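Local atomic coordinates of pullulanase (Bacillus acidopullulyticus, PDB entry 2WAN), a protein that probably hydrolyses alpha-1,6-glucosidic linkages in pullulan and at the branch points of starch-type polysaccharides. Residues A[488-493]-A[549-554]; A[515-520]-A[608-613]; A[825-830]-A[863-868]. All coordinates share one frame; numbering follows the deposited sequence.

Contact 1: A[488-493]-A[549-554]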
# COMPACT_ATOMS: atom_id res chain seq x y z
N LEU A 488 14.10 -5.58 -1.70
CA LEU A 488 14.78 -5.21 -0.45
C LEU A 488 13.80 -4.70 0.59
O LEU A 488 12.98 -3.83 0.27
CB LEU A 488 15.81 -4.10 -0.73
CG LEU A 488 17.00 -4.42 -1.63
CD1 LEU A 488 17.78 -3.12 -1.87
CD2 LEU A 488 17.87 -5.49 -1.01
N GLN A 489 13.89 -5.20 1.82
CA GLN A 489 13.13 -4.60 2.94
C GLN A 489 13.61 -3.15 3.08
O GLN A 489 14.64 -2.78 2.52
CB GLN A 489 13.28 -5.42 4.22
CG GLN A 489 12.49 -6.72 4.17
CD GLN A 489 12.27 -7.31 5.56
OE1 GLN A 489 12.94 -8.27 5.93
NE2 GLN A 489 11.35 -6.73 6.33
N PRO A 490 12.83 -2.29 3.76
CA PRO A 490 13.04 -0.83 3.63
C PRO A 490 14.48 -0.31 3.75
O PRO A 490 15.16 -0.50 4.77
CB PRO A 490 12.15 -0.27 4.73
CG PRO A 490 10.95 -1.21 4.66
CD PRO A 490 11.59 -2.60 4.52
N VAL A 491 14.91 0.35 2.68
CA VAL A 491 16.20 1.08 2.68
C VAL A 491 16.04 2.61 2.64
O VAL A 491 17.02 3.34 2.57
CB VAL A 491 17.16 0.58 1.58
CG1 VAL A 491 17.45 -0.93 1.74
CG2 VAL A 491 16.62 0.92 0.16
N GLU A 492 14.80 3.12 2.66
CA GLU A 492 14.60 4.56 2.90
C GLU A 492 14.76 4.82 4.39
O GLU A 492 14.14 4.12 5.22
CB GLU A 492 13.24 5.04 2.42
CG GLU A 492 13.07 4.90 0.91
CD GLU A 492 11.69 5.27 0.40
OE1 GLU A 492 10.73 5.38 1.21
OE2 GLU A 492 11.57 5.44 -0.84
N GLU A 493 15.58 5.81 4.73
CA GLU A 493 15.93 6.17 6.11
C GLU A 493 14.76 6.11 7.10
O GLU A 493 13.74 6.79 6.92
CB GLU A 493 16.52 7.59 6.14
CG GLU A 493 17.00 8.03 7.53
CD GLU A 493 18.35 7.47 7.93
OE1 GLU A 493 19.00 6.77 7.12
OE2 GLU A 493 18.77 7.70 9.09
N ASN A 549 13.64 -4.29 -6.49
CA ASN A 549 12.38 -3.66 -6.11
C ASN A 549 12.49 -3.16 -4.67
O ASN A 549 12.87 -3.93 -3.77
CB ASN A 549 11.21 -4.67 -6.19
CG ASN A 549 10.90 -5.12 -7.61
OD1 ASN A 549 11.40 -4.55 -8.58
ND2 ASN A 549 10.08 -6.16 -7.74
N MET A 550 12.17 -1.90 -4.43
CA MET A 550 12.22 -1.39 -3.05
C MET A 550 10.90 -1.55 -2.32
O MET A 550 9.87 -1.08 -2.80
CB MET A 550 12.63 0.09 -3.06
CG MET A 550 14.13 0.30 -3.25
SD MET A 550 14.56 2.07 -3.43
CE MET A 550 14.01 2.75 -1.85
N ASP A 551 10.94 -2.18 -1.15
CA ASP A 551 9.83 -2.07 -0.16
C ASP A 551 9.80 -0.61 0.32
O ASP A 551 10.81 -0.10 0.81
CB ASP A 551 10.12 -3.03 1.00
CG ASP A 551 8.96 -3.21 1.95
OD1 ASP A 551 8.04 -2.36 2.01
OD2 ASP A 551 8.95 -4.25 2.64
N VAL A 552 8.67 0.06 0.14
CA VAL A 552 8.53 1.48 0.53
C VAL A 552 7.29 1.70 1.40
O VAL A 552 6.25 1.05 1.20
CB VAL A 552 8.52 2.43 -0.71
CG1 VAL A 552 9.92 2.46 -1.39
CG2 VAL A 552 7.45 1.98 -1.72
N VAL A 553 7.41 2.62 2.35
CA VAL A 553 6.43 2.80 3.41
C VAL A 553 5.89 4.24 3.40
O VAL A 553 5.99 4.96 4.41
CB VAL A 553 7.04 2.43 4.79
CG1 VAL A 553 5.97 2.28 5.89
CG2 VAL A 553 7.91 1.13 4.69
N TYR A 554 5.30 4.63 2.27
CA TYR A 554 4.64 5.95 2.13
C TYR A 554 3.34 6.07 2.90
O TYR A 554 2.82 7.17 3.02
CB TYR A 554 4.42 6.33 0.64
CG TYR A 554 5.73 6.46 -0.10
CD1 TYR A 554 6.58 7.55 0.15
CD2 TYR A 554 6.16 5.48 -0.99
CE1 TYR A 554 7.84 7.67 -0.49
CE2 TYR A 554 7.41 5.59 -1.65
CZ TYR A 554 8.24 6.69 -1.38
OH TYR A 554 9.46 6.76 -2.02
O HOH W 1 13.60 -0.76 0.22
O HOH W 2 12.09 1.98 2.08
O HOH W 3 9.91 3.69 3.26

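Contact 2: A[515-520]-A[608-613]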
# COMPACT_ATOMS: atom_id res chain seq x y z
N ASN A 515 13.81 10.13 1.08
CA ASN A 515 14.66 10.24 -0.10
C ASN A 515 16.15 10.05 0.19
O ASN A 515 17.01 10.45 -0.60
CB ASN A 515 14.38 11.58 -0.79
CG ASN A 515 12.94 11.67 -1.18
OD1 ASN A 515 12.47 10.84 -1.96
ND2 ASN A 515 12.22 12.63 -0.61
N VAL A 516 16.42 9.41 1.32
CA VAL A 516 17.78 9.16 1.82
C VAL A 516 17.93 7.65 2.10
O VAL A 516 17.04 7.06 2.70
CB VAL A 516 18.06 9.93 3.15
CG1 VAL A 516 19.46 9.63 3.70
CG2 VAL A 516 17.83 11.47 2.98
N PRO A 517 19.05 7.03 1.67
CA PRO A 517 19.31 5.63 2.02
C PRO A 517 19.57 5.45 3.50
O PRO A 517 20.22 6.30 4.13
CB PRO A 517 20.60 5.31 1.24
CG PRO A 517 20.62 6.30 0.12
CD PRO A 517 20.11 7.56 0.78
N GLU A 518 19.06 4.35 4.06
CA GLU A 518 19.33 4.02 5.46
C GLU A 518 20.84 3.98 5.78
O GLU A 518 21.60 3.25 5.13
CB GLU A 518 18.66 2.70 5.85
CG GLU A 518 19.03 2.24 7.27
CD GLU A 518 18.63 3.23 8.36
OE1 GLU A 518 17.61 3.93 8.19
OE2 GLU A 518 19.33 3.30 9.42
N GLY A 519 21.24 4.72 6.81
CA GLY A 519 22.66 4.84 7.17
C GLY A 519 23.26 3.59 7.78
O GLY A 519 24.45 3.29 7.57
N ALA A 520 22.45 2.85 8.52
CA ALA A 520 22.93 1.66 9.26
C ALA A 520 23.52 0.61 8.31
O ALA A 520 24.40 -0.15 8.70
CB ALA A 520 21.80 1.04 10.12
N ASN A 608 9.67 8.81 -8.34
CA ASN A 608 10.41 9.23 -9.54
C ASN A 608 11.89 9.40 -9.25
O ASN A 608 12.73 9.01 -10.06
CB ASN A 608 9.85 10.53 -10.11
CG ASN A 608 8.69 10.28 -11.06
OD1 ASN A 608 8.88 10.00 -12.24
ND2 ASN A 608 7.47 10.38 -10.54
N TYR A 609 12.20 9.99 -8.09
CA TYR A 609 13.59 10.25 -7.69
C TYR A 609 14.33 8.92 -7.52
O TYR A 609 15.47 8.77 -8.00
CB TYR A 609 13.65 11.06 -6.39
CG TYR A 609 15.05 11.13 -5.81
CD1 TYR A 609 16.06 11.89 -6.43
CD2 TYR A 609 15.38 10.43 -4.64
CE1 TYR A 609 17.35 11.96 -5.89
CE2 TYR A 609 16.68 10.49 -4.10
CZ TYR A 609 17.65 11.25 -4.73
OH TYR A 609 18.93 11.30 -4.22
N TRP A 610 13.72 7.96 -6.81
CA TRP A 610 14.38 6.67 -6.62
C TRP A 610 14.66 5.93 -7.94
O TRP A 610 15.74 5.35 -8.14
CB TRP A 610 13.60 5.79 -5.63
CG TRP A 610 13.86 6.23 -4.21
CD1 TRP A 610 13.08 7.06 -3.46
CD2 TRP A 610 15.01 5.93 -3.41
NE1 TRP A 610 13.65 7.27 -2.23
CE2 TRP A 610 14.84 6.60 -2.17
CE3 TRP A 610 16.18 5.16 -3.62
CZ2 TRP A 610 15.78 6.51 -1.13
CZ3 TRP A 610 17.12 5.06 -2.58
CH2 TRP A 610 16.91 5.74 -1.34
N VAL A 611 13.70 5.97 -8.86
CA VAL A 611 13.95 5.36 -10.18
C VAL A 611 15.04 6.14 -10.94
O VAL A 611 15.96 5.54 -11.50
CB VAL A 611 12.65 5.30 -11.01
CG1 VAL A 611 12.98 4.94 -12.48
CG2 VAL A 611 11.69 4.26 -10.36
N ASN A 612 14.92 7.46 -10.99
CA ASN A 612 15.85 8.25 -11.80
C ASN A 612 17.28 8.26 -11.24
O ASN A 612 18.24 8.05 -11.99
CB ASN A 612 15.33 9.67 -11.98
CG ASN A 612 14.14 9.77 -12.94
OD1 ASN A 612 14.02 9.02 -13.92
ND2 ASN A 612 13.24 10.71 -12.64
N GLU A 613 17.42 8.45 -9.92
CA GLU A 613 18.75 8.58 -9.32
C GLU A 613 19.43 7.24 -9.03
O GLU A 613 20.66 7.08 -9.22
CB GLU A 613 18.68 9.42 -8.03
CG GLU A 613 20.00 9.73 -7.37
CD GLU A 613 20.91 10.63 -8.22
OE1 GLU A 613 20.38 11.45 -9.02
OE2 GLU A 613 22.14 10.52 -8.08
O HOH W 4 19.32 10.28 -1.73

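Contact 3: A[825-830]-A[863-868]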
# COMPACT_ATOMS: atom_id res chain seq x y z
N ASN A 825 11.63 -20.08 -15.72
CA ASN A 825 12.36 -19.07 -16.50
C ASN A 825 12.48 -19.49 -17.97
O ASN A 825 12.50 -18.64 -18.86
CB ASN A 825 13.78 -18.81 -15.96
CG ASN A 825 13.79 -18.16 -14.57
OD1 ASN A 825 12.77 -17.66 -14.06
ND2 ASN A 825 14.99 -18.16 -13.95
N GLN A 826 12.57 -20.80 -18.20
CA GLN A 826 12.78 -21.36 -19.54
C GLN A 826 11.50 -21.57 -20.33
O GLN A 826 11.56 -21.74 -21.56
CB GLN A 826 13.53 -22.69 -19.43
CG GLN A 826 15.02 -22.56 -19.10
CD GLN A 826 15.80 -21.81 -20.19
OE1 GLN A 826 16.76 -21.09 -19.90
NE2 GLN A 826 15.37 -21.98 -21.44
N HIS A 827 10.36 -21.58 -19.63
CA HIS A 827 9.10 -22.00 -20.23
C HIS A 827 8.02 -20.98 -20.06
O HIS A 827 7.33 -20.95 -19.03
CB HIS A 827 8.70 -23.39 -19.71
CG HIS A 827 9.56 -24.46 -20.27
ND1 HIS A 827 9.43 -24.90 -21.57
CD2 HIS A 827 10.66 -25.07 -19.77
CE1 HIS A 827 10.39 -25.78 -21.82
NE2 HIS A 827 11.15 -25.90 -20.75
N PRO A 828 7.84 -20.12 -21.10
CA PRO A 828 6.88 -19.02 -21.01
C PRO A 828 5.40 -19.44 -20.94
O PRO A 828 4.54 -18.60 -20.65
CB PRO A 828 7.21 -18.17 -22.26
CG PRO A 828 7.81 -19.14 -23.25
CD PRO A 828 8.59 -20.12 -22.37
N ALA A 829 5.09 -20.72 -21.15
CA ALA A 829 3.72 -21.24 -20.93
C ALA A 829 3.26 -21.02 -19.50
O ALA A 829 2.08 -20.82 -19.24
CB ALA A 829 3.65 -22.73 -21.26
N PHE A 830 4.21 -21.04 -18.56
CA PHE A 830 3.94 -20.74 -17.16
C PHE A 830 3.68 -19.26 -16.87
O PHE A 830 3.28 -18.90 -15.75
CB PHE A 830 5.12 -21.21 -16.29
CG PHE A 830 5.29 -22.71 -16.24
CD1 PHE A 830 4.38 -23.51 -15.56
CD2 PHE A 830 6.38 -23.31 -16.86
CE1 PHE A 830 4.55 -24.91 -15.51
CE2 PHE A 830 6.58 -24.69 -16.81
CZ PHE A 830 5.65 -25.50 -16.14
N ASP A 863 6.01 -21.08 -25.92
CA ASP A 863 6.83 -22.14 -25.32
C ASP A 863 7.37 -23.09 -26.38
O ASP A 863 6.71 -23.30 -27.42
CB ASP A 863 5.99 -22.94 -24.30
CG ASP A 863 6.84 -23.46 -23.18
OD1 ASP A 863 7.57 -24.45 -23.40
OD2 ASP A 863 6.81 -22.84 -22.09
N THR A 864 8.53 -23.68 -26.12
CA THR A 864 9.10 -24.68 -27.01
C THR A 864 8.53 -26.08 -26.75
O THR A 864 8.83 -27.03 -27.49
CB THR A 864 10.63 -24.73 -26.95
OG1 THR A 864 11.04 -24.94 -25.59
CG2 THR A 864 11.25 -23.41 -27.47
N TRP A 865 7.72 -26.21 -25.70
CA TRP A 865 7.02 -27.49 -25.46
C TRP A 865 5.54 -27.34 -25.85
O TRP A 865 4.85 -26.43 -25.39
CB TRP A 865 7.14 -27.90 -23.99
CG TRP A 865 8.51 -28.39 -23.59
CD1 TRP A 865 9.53 -28.77 -24.42
CD2 TRP A 865 8.97 -28.63 -22.24
NE1 TRP A 865 10.63 -29.18 -23.66
CE2 TRP A 865 10.30 -29.11 -22.33
CE3 TRP A 865 8.39 -28.44 -20.98
CZ2 TRP A 865 11.06 -29.44 -21.19
CZ3 TRP A 865 9.15 -28.75 -19.84
CH2 TRP A 865 10.46 -29.25 -19.95
N LYS A 866 5.06 -28.25 -26.70
CA LYS A 866 3.68 -28.18 -27.21
C LYS A 866 2.63 -28.24 -26.08
O LYS A 866 1.75 -27.37 -25.97
CB LYS A 866 3.42 -29.32 -28.21
CG LYS A 866 2.00 -29.29 -28.79
CD LYS A 866 1.80 -30.37 -29.85
CE LYS A 866 0.45 -30.20 -30.54
NZ LYS A 866 0.24 -31.27 -31.58
N ASN A 867 2.72 -29.30 -25.27
CA ASN A 867 1.82 -29.50 -24.16
C ASN A 867 2.65 -29.73 -22.91
O ASN A 867 3.63 -30.51 -22.95
CB ASN A 867 0.93 -30.74 -24.42
CG ASN A 867 -0.02 -30.54 -25.58
OD1 ASN A 867 -0.60 -29.47 -25.77
ND2 ASN A 867 -0.18 -31.60 -26.39
N ILE A 868 2.27 -29.06 -21.82
CA ILE A 868 2.87 -29.30 -20.51
C ILE A 868 1.79 -29.73 -19.54
O ILE A 868 0.74 -29.08 -19.44
CB ILE A 868 3.58 -28.05 -19.96
CG1 ILE A 868 4.57 -27.49 -21.00
CG2 ILE A 868 4.28 -28.37 -18.60
CD1 ILE A 868 5.26 -26.20 -20.59
O HOH W 5 10.54 -22.55 -23.99

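Contact 1: A[488-493]-A[549-554]
The carboxylate of E492 meets the phenol end of Y554 with the two planes 72° apart, the side chains crossing at about a right angle. OE2 of E492 lies 2.8 Å from OH of Y554, which is hydrogen-bonded to S606; the ring meets that of Y514. OE1 of E492 accepts a hydrogen bond from a water that accepts from N of V553, so the carboxylate reaches two successive residues of the opposite segment. Its chain is extended beyond CG (chi2 176°), and this carries the carboxylate past V552, whose CG1 is 3.5 Å from OE2. A leucine in its place would probably cost the bridging water one of its two anchors and leave the phenol end of Y554 without its carboxylate neighbour. The other carboxylate, that of D551, lies beside the ring of P490, OD2 3.6 Å from CD; its oxygens are gripped by R620 and Y509. Strands 485-488 and 547-552 are adjacent in the parallel (beta/alpha)8 barrel, and the contact lies at their C-terminal ends: L488 and M550 pair in parallel, N of L488 donating to O of N549 at 2.9 Å and N of D551 to O of L488 at 3.0 Å. Beyond D551, which opens the DVVYNH sequence of the first conserved region of the alpha-amylase family, the segments diverge and water fills the widening seam, one molecule linking N of E492 to O of D551. M550, bent at chi3 (61°), swings CE to 3.6 Å from CG of E492 and against CG2 of V491, while CG of P490 rests on CG2 of V553.

Contact 2: A[515-520]-A[608-613]
Helix 597-614, which leads into the fourth strand of the catalytic barrel, offers the neighbouring side chains of Y609 and W610 to the corner at N515 and V516, and to P517 just after it. The indole meets this corner mostly with its benzo rim: CZ2 of W610 is 3.8 Å from N of V516, and CH2 is 4.0 Å from CG of P517, whose backbone N lies at the ring edge near the indole plane. N515 sits beside both rings but is turned very differently to each, its amide plane standing at 90° to the phenol of Y609 and only 29° from the indole. Neither ring takes its side chain as a hydrogen-bonding partner; OD1 of N515 is bonded to S606, and NE1 of W610 donates to the carbonyl of Y514, so the indole is pinned one residue before the corner. In the alpha-amylase fold this is packing between the helical layer and an excursion that follows the second barrel strand, and L534 of helix 529-543 touches both P517 and W610. With CG anti to the backbone N (chi1 169°), Y609 reaches toward the loop, bringing CE2 to 3.5 Å from O of N515. Its hydroxyl donates to a water 2.7 Å from OH of Y609, lying in the ring plane at the edge, and that water donates to O of N515 at 2.6 Å. Within the helix, CD2 of Y609 also lies over one face of W610, offset toward the rim.

Contact 3: A[825-830]-A[863-868]
H827 donates from ND1 to OD1 of D863 over 2.6 Å, a short and nearly straight histidine-carboxylate hydrogen bond (168° at the proton). Ring and carboxylate are almost coplanar, and the acceptor uses its syn lone pair. The other oxygen, OD2, takes the backbone N of A829 at 2.9 Å through its anti lone pair, so one carboxylate holds both the imidazole and the short 3-10 turn that starts at P828. OD1 is used a second time: its anti side accepts N of W865 at 2.9 Å, closing an Asx turn. The chi1 of D863, -148°, is well off a staggered position, as if set by these three grips. The Asx turn delivers the indole to the imidazole, and the two stack face to face, the H827 ring centroid 3.8 Å from that of the six-membered ring of W865, planes at 27°. CE1 of H827 stands over the middle of the indole, 3.2 Å from CD2 of W865. NE2 of H827 is bonded to E899, and with a carboxylate at each nitrogen the imidazole is probably inclined to carry a positive charge. Farther out, a water joins O of Q826 to N of T864, and CD1 of I868 rests 3.9 Å from CB of A829. H827 is where helix 811-826 gives up its helical course, and the contact fastens that end to the loop leading into strand 868-873 of the all-beta domain; L856 of strand 852-856 touches A829 and F830, and L823 of the helix touches F830 and W865.

Contacts 1 and 2 are buried neighbours in the catalytic domain, contact 1 at the barrel strands and contact 2 in the layer around them; their centres are 9 Å apart. Segments 488-493 and 515-520 are joined by probable backbone bonds, N of E518 to O of V491 and N of E493 to O of V516, and W610 packs on E492. Contact 1 is built on strand pairing and water, contact 2 on aromatic side chains. Contact 3, about 34 Å from contact 1 between centres, lies farther from the centre of the chain, still largely buried but with exposed T864 at its margin, and relies on a carboxylate-histidine pair and a stack to tie a helix end to another domain.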